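Local structure of sugar-binding transcriptional regulator, LacI family (Enterococcus faecalis, 3CS3) at residues F184-A189 and D213-G218; I207-F212 and P223-I228. The protein probably regulates transcription as a LacI-family repressor whose DNA binding responds to a sugar-like effector, and is represented here without its DNA-binding headpiece. All coordinates share one frame; numbering follows the deposited sequence.

Interaction 1. Residues F184-A189 and D213-G218. With GOL (glycerol), chain F.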
loop_
_atom_site.group_PDB
_atom_site.type_symbol
_atom_site.label_atom_id
_atom_site.label_comp_id
_atom_site.label_asym_id
_atom_site.label_seq_id
_atom_site.Cartn_x
_atom_site.Cartn_y
_atom_site.Cartn_z
ATOM N N PHE A 184 -17.792 2.772 -4.745
ATOM C CA PHE A 184 -17.111 2.871 -6.040
ATOM C C PHE A 184 -15.688 2.321 -5.986
ATOM O O PHE A 184 -15.088 2.053 -7.031
ATOM C CB PHE A 184 -17.157 4.305 -6.595
ATOM C CG PHE A 184 -18.458 4.658 -7.304
ATOM C CD1 PHE A 184 -18.506 5.733 -8.191
ATOM C CD2 PHE A 184 -19.628 3.912 -7.102
ATOM C CE1 PHE A 184 -19.693 6.078 -8.841
ATOM C CE2 PHE A 184 -20.817 4.246 -7.752
ATOM C CZ PHE A 184 -20.848 5.326 -8.629
ATOM N N ASN A 185 -15.153 2.171 -4.772
ATOM C CA ASN A 185 -14.032 1.261 -4.542
ATOM C C ASN A 185 -14.108 0.477 -3.237
ATOM O O ASN A 185 -14.895 0.817 -2.349
ATOM C CB ASN A 185 -12.657 1.914 -4.789
ATOM C CG ASN A 185 -12.201 2.857 -3.674
ATOM O OD1 ASN A 185 -12.868 3.065 -2.653
ATOM N ND2 ASN A 185 -11.026 3.431 -3.880
ATOM N N ASP A 186 -13.290 -0.576 -3.154
ATOM C CA ASP A 186 -13.202 -1.469 -1.996
ATOM C C ASP A 186 -12.755 -0.768 -0.718
ATOM O O ASP A 186 -13.175 -1.142 0.366
ATOM C CB ASP A 186 -12.248 -2.633 -2.287
ATOM C CG ASP A 186 -12.946 -3.835 -2.923
ATOM O OD1 ASP A 186 -14.069 -3.696 -3.459
ATOM O OD2 ASP A 186 -12.361 -4.937 -2.882
ATOM N N GLU A 187 -11.905 0.243 -0.851
ATOM C CA GLU A 187 -11.414 0.987 0.308
ATOM C C GLU A 187 -12.496 1.782 1.012
ATOM O O GLU A 187 -12.535 1.798 2.244
ATOM C CB GLU A 187 -10.288 1.922 -0.093
ATOM C CG GLU A 187 -9.065 1.203 -0.583
ATOM C CD GLU A 187 -8.248 2.085 -1.474
ATOM O OE1 GLU A 187 -7.990 3.238 -1.063
ATOM O OE2 GLU A 187 -7.895 1.631 -2.582
ATOM N N MET A 188 -13.362 2.440 0.235
ATOM C CA MET A 188 -14.532 3.124 0.795
ATOM C C MET A 188 -15.486 2.105 1.428
ATOM O O MET A 188 -16.061 2.367 2.478
ATOM C CB MET A 188 -15.247 3.996 -0.255
ATOM C CG MET A 188 -14.543 5.328 -0.557
ATOM S SD MET A 188 -15.429 6.504 -1.611
ATOM C CE MET A 188 -15.762 5.461 -3.031
ATOM N N ALA A 189 -15.615 0.932 0.805
ATOM C CA ALA A 189 -16.412 -0.166 1.358
ATOM C C ALA A 189 -15.858 -0.687 2.683
ATOM O O ALA A 189 -16.631 -0.989 3.588
ATOM C CB ALA A 189 -16.542 -1.306 0.350
ATOM N N ASP A 213 -12.682 -3.119 -7.326
ATOM C CA ASP A 213 -11.193 -3.264 -7.236
ATOM C C ASP A 213 -10.691 -4.653 -6.866
ATOM O O ASP A 213 -9.595 -5.027 -7.275
ATOM C CB ASP A 213 -10.483 -2.223 -6.343
ATOM C CG ASP A 213 -10.450 -0.841 -6.963
ATOM O OD1 ASP A 213 -10.747 -0.717 -8.169
ATOM O OD2 ASP A 213 -10.151 0.122 -6.231
ATOM N N ASN A 214 -11.477 -5.393 -6.084
ATOM C CA ASN A 214 -11.100 -6.726 -5.592
ATOM C C ASN A 214 -9.808 -6.711 -4.755
ATOM O O ASN A 214 -8.840 -7.412 -5.048
ATOM C CB ASN A 214 -11.039 -7.736 -6.751
ATOM C CG ASN A 214 -10.875 -9.176 -6.288
ATOM O OD1 ASN A 214 -11.410 -9.586 -5.256
ATOM N ND2 ASN A 214 -10.124 -9.950 -7.059
ATOM N N SER A 215 -9.807 -5.885 -3.715
ATOM C CA SER A 215 -8.707 -5.834 -2.771
ATOM C C SER A 215 -8.626 -7.168 -2.045
ATOM O O SER A 215 -9.653 -7.828 -1.839
ATOM C CB SER A 215 -8.908 -4.693 -1.771
ATOM O OG SER A 215 -10.018 -4.913 -0.917
ATOM N N GLU A 216 -7.416 -7.572 -1.668
ATOM C CA GLU A 216 -7.258 -8.844 -0.966
ATOM C C GLU A 216 -7.806 -8.803 0.459
ATOM O O GLU A 216 -8.228 -9.834 0.971
ATOM C CB GLU A 216 -5.824 -9.391 -1.038
ATOM C CG GLU A 216 -4.748 -8.567 -0.344
ATOM C CD GLU A 216 -3.367 -9.212 -0.451
ATOM O OE1 GLU A 216 -2.362 -8.470 -0.442
ATOM O OE2 GLU A 216 -3.287 -10.458 -0.544
ATOM N N LEU A 217 -7.836 -7.622 1.078
ATOM C CA LEU A 217 -8.490 -7.464 2.385
ATOM C C LEU A 217 -9.987 -7.779 2.302
ATOM O O LEU A 217 -10.533 -8.438 3.185
ATOM C CB LEU A 217 -8.265 -6.063 2.960
ATOM C CG LEU A 217 -8.889 -5.737 4.326
ATOM C CD1 LEU A 217 -8.445 -6.710 5.422
ATOM C CD2 LEU A 217 -8.585 -4.296 4.734
ATOM N N GLY A 218 -10.625 -7.337 1.217
ATOM C CA GLY A 218 -12.037 -7.619 0.952
ATOM C C GLY A 218 -12.364 -9.097 0.847
ATOM O O GLY A 218 -13.483 -9.514 1.168
HETATM C C1 GOL F . -10.382 3.332 -7.534
HETATM O O1 GOL F . -9.768 2.854 -6.358
HETATM C C2 GOL F . -9.942 2.457 -8.704
HETATM O O2 GOL F . -11.047 1.789 -9.279
HETATM C C3 GOL F . -9.168 3.262 -9.737
HETATM O O3 GOL F . -9.767 4.526 -9.935
HETATM O O HOH W 1 -12.929 -7.369 -2.316
HETATM O O HOH W 2 -10.052 -0.257 -3.560
#
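Beside the probable effector cleft of this periplasmic-binding-protein-like domain, Asp186, in the first turn of helix 186-196, reaches the N-cap of helix 216-220 at Ser215. Asp186 OD2 accepts from Ser215 N at 2.8 Å, a donor lying 36° above the carboxylate plane, and from Ser215 OG at 3.1 Å through its anti lone pair. Serine suits the spot because its short hydroxyl also accepts from Gly218 N, capping the helix; OG stands between backbone N and carbonyl carbon (chi1 67°), where it serves both partners. A water donates to the same OD2.

Asn185 caps the other helix: its OD1 accepts from Met188 N at 3.0 Å, while ND2 donates to Phe158 O and, 2.8 Å away and nearly straight at 173°, to glycerol O1. Asp213 faces the same ligand with both oxygens, OD2 accepting from O1 and OD1 from O2 at 2.8 Å each, while Tyr230 also bonds OD1; Asp132 and Arg136 add bonds to the glycerol. A second water donates to Asp213 OD2 at 2.7 Å and to Glu187 OE2, bridging two acidic groups. Glycerol is probably from the crystallisation liquor, yet a polyol gripped by carboxylate and amide is consistent with a pocket made for sugar hydroxyls.

Interaction 2. Residues I207-F212 and P223-I228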
loop_
_atom_site.group_PDB
_atom_site.type_symbol
_atom_site.label_atom_id
_atom_site.label_comp_id
_atom_site.label_asym_id
_atom_site.label_seq_id
_atom_site.Cartn_x
_atom_site.Cartn_y
_atom_site.Cartn_z
ATOM N N ILE A 207 -27.296 -4.076 6.102
ATOM C CA ILE A 207 -26.650 -3.218 5.120
ATOM C C ILE A 207 -25.934 -4.086 4.086
ATOM O O ILE A 207 -25.037 -4.860 4.420
ATOM C CB ILE A 207 -25.717 -2.144 5.785
ATOM C CG1 ILE A 207 -24.834 -1.452 4.740
ATOM C CG2 ILE A 207 -24.879 -2.747 6.923
ATOM C CD1 ILE A 207 -24.330 -0.083 5.166
ATOM N N ARG A 208 -26.368 -3.972 2.835
ATOM C CA ARG A 208 -25.826 -4.777 1.746
ATOM C C ARG A 208 -24.914 -3.931 0.860
ATOM O O ARG A 208 -25.294 -2.838 0.437
ATOM C CB ARG A 208 -26.956 -5.393 0.922
ATOM C CG ARG A 208 -27.956 -6.203 1.730
ATOM C CD ARG A 208 -28.961 -6.910 0.824
ATOM N NE ARG A 208 -29.936 -5.993 0.231
ATOM C CZ ARG A 208 -30.953 -6.367 -0.541
ATOM N NH1 ARG A 208 -31.145 -7.647 -0.825
ATOM N NH2 ARG A 208 -31.783 -5.458 -1.034
ATOM N N ILE A 209 -23.713 -4.438 0.584
ATOM C CA ILE A 209 -22.690 -3.652 -0.106
ATOM C C ILE A 209 -22.011 -4.387 -1.270
ATOM O O ILE A 209 -21.789 -5.594 -1.212
ATOM C CB ILE A 209 -21.656 -3.053 0.912
ATOM C CG1 ILE A 209 -20.773 -1.978 0.263
ATOM C CG2 ILE A 209 -20.823 -4.144 1.574
ATOM C CD1 ILE A 209 -20.275 -0.923 1.240
ATOM N N ILE A 210 -21.747 -3.655 -2.353
ATOM C CA ILE A 210 -20.870 -4.121 -3.435
ATOM C C ILE A 210 -19.793 -3.064 -3.676
ATOM O O ILE A 210 -20.097 -1.873 -3.771
ATOM C CB ILE A 210 -21.632 -4.424 -4.754
ATOM C CG1 ILE A 210 -22.735 -5.459 -4.520
ATOM C CG2 ILE A 210 -20.668 -4.940 -5.837
ATOM C CD1 ILE A 210 -23.505 -5.854 -5.765
ATOM N N GLY A 211 -18.536 -3.504 -3.743
ATOM C CA GLY A 211 -17.408 -2.615 -4.010
ATOM C C GLY A 211 -16.875 -2.739 -5.430
ATOM O O GLY A 211 -17.584 -3.166 -6.339
ATOM N N PHE A 212 -15.608 -2.371 -5.603
ATOM C CA PHE A 212 -14.944 -2.315 -6.904
ATOM C C PHE A 212 -13.459 -2.333 -6.569
ATOM O O PHE A 212 -13.051 -1.663 -5.616
ATOM C CB PHE A 212 -15.304 -0.993 -7.596
ATOM C CG PHE A 212 -15.213 -1.012 -9.110
ATOM C CD1 PHE A 212 -16.363 -0.846 -9.884
ATOM C CD2 PHE A 212 -13.987 -1.143 -9.764
ATOM C CE1 PHE A 212 -16.298 -0.839 -11.293
ATOM C CE2 PHE A 212 -13.908 -1.144 -11.171
ATOM C CZ PHE A 212 -15.067 -0.986 -11.933
ATOM N N PRO A 223 -18.503 -10.376 6.451
ATOM C CA PRO A 223 -18.393 -11.400 5.402
ATOM C C PRO A 223 -17.640 -10.896 4.165
ATOM O O PRO A 223 -17.323 -9.708 4.096
ATOM C CB PRO A 223 -19.849 -11.673 5.055
ATOM C CG PRO A 223 -20.528 -10.361 5.257
ATOM C CD PRO A 223 -19.809 -9.687 6.400
ATOM N N ARG A 224 -17.353 -11.793 3.217
ATOM C CA ARG A 224 -16.557 -11.470 2.020
ATOM C C ARG A 224 -17.207 -10.362 1.192
ATOM O O ARG A 224 -18.394 -10.426 0.854
ATOM C CB ARG A 224 -16.280 -12.743 1.187
ATOM C CG ARG A 224 -16.285 -12.594 -0.337
ATOM C CD ARG A 224 -14.920 -12.683 -0.996
ATOM N NE ARG A 224 -14.430 -11.384 -1.457
ATOM C CZ ARG A 224 -13.612 -11.204 -2.496
ATOM N NH1 ARG A 224 -13.185 -12.235 -3.215
ATOM N NH2 ARG A 224 -13.213 -9.982 -2.818
ATOM N N LEU A 225 -16.422 -9.328 0.909
ATOM C CA LEU A 225 -16.906 -8.165 0.177
ATOM C C LEU A 225 -17.105 -8.490 -1.299
ATOM O O LEU A 225 -16.138 -8.737 -2.027
ATOM C CB LEU A 225 -15.957 -6.976 0.355
ATOM C CG LEU A 225 -16.222 -5.701 -0.461
ATOM C CD1 LEU A 225 -17.570 -5.070 -0.125
ATOM C CD2 LEU A 225 -15.104 -4.705 -0.240
ATOM N N ALA A 226 -18.374 -8.509 -1.714
ATOM C CA ALA A 226 -18.758 -8.630 -3.124
ATOM C C ALA A 226 -18.210 -7.422 -3.876
ATOM O O ALA A 226 -18.257 -6.290 -3.376
ATOM C CB ALA A 226 -20.269 -8.702 -3.255
ATOM N N THR A 227 -17.667 -7.662 -5.064
ATOM C CA THR A 227 -16.820 -6.658 -5.702
ATOM C C THR A 227 -16.669 -6.879 -7.196
ATOM O O THR A 227 -17.068 -7.915 -7.727
ATOM C CB THR A 227 -15.401 -6.622 -5.039
ATOM O OG1 THR A 227 -14.650 -5.516 -5.550
ATOM C CG2 THR A 227 -14.640 -7.935 -5.290
ATOM N N ILE A 228 -16.088 -5.884 -7.861
ATOM C CA ILE A 228 -15.767 -5.967 -9.281
ATOM C C ILE A 228 -14.256 -6.149 -9.439
ATOM O O ILE A 228 -13.465 -5.323 -8.990
ATOM C CB ILE A 228 -16.246 -4.717 -10.046
ATOM C CG1 ILE A 228 -17.750 -4.449 -9.808
ATOM C CG2 ILE A 228 -15.916 -4.841 -11.518
ATOM C CD1 ILE A 228 -18.708 -5.488 -10.408
#
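Ile228 and Phe212 bury the most surface here, and Ile228 sits over one face of the Phe212 ring: its CB lies above the ring centre, 3.9 Å from the centroid and 12° off the normal, a CH-pi contact. The branched isoleucine spreads across the ring, with CG1 3.9 Å from Phe212 CD1 and CG2 near CE1 and CZ. With Phe212 CG placed anti to the backbone N (chi1 -155°), the ring is turned so that this face lies against Ile228, and Arg136 makes a cation-pi contact with the ring.

At the other end of the contact, Leu225 CD1 reaches Ile209 CG2 at 3.8 Å. Leu225 also touches Asp186, Ala189 and Tyr193 of helix 186-196. The two segments belong to different sheets of the bilobed periplasmic-binding-protein fold: 207-210 is an outermost strand of the four-stranded parallel sheet, whereas 227-229 lies at the end of the seven-stranded mixed sheet, antiparallel to strand 255-262. Where strand 207-210 has ended, Gly211 N donates to Ala226 O at 2.8 Å and 173°, and Ile210 CA adds a CH···O contact to that oxygen. Gly211, lacking a side chain, lets Leu225 and Thr227 come close to its backbone. Ala226, small enough to sit beside the strand, brings CB 4.0 Å from Ile209 O. Thr227 OG1 stands 3.3 Å from Phe212 N at an angle too poor for a bond; its partner is instead Asp186. Ile210 and Ile228 both pack on Ala109 of helix 102-115.

How the interactions relate
Interactions 1 and 2 lie with their centres about 8 Å apart and interlock along the chain, since 207-212 runs directly into 213-218, whose helix 216-220 leads on to 223-228. Asp186 joins them: its N lies 2.7 Å from Phe212 O, and its OD1 lies 2.8 Å from Thr227 OG1, both probable hydrogen bonds. That hydroxyl also accepts from Asn214 N, tying the turn of 213-218 to 223-228. Phe184 O packs 3.1 Å from Phe212 CB. The glycerol borders both contacts: interaction 1 bonds it through Asn185 and Asp213, whereas the Phe212 side chain of interaction 2 comes within about 4 Å, adding an aromatic neighbour to a polar site.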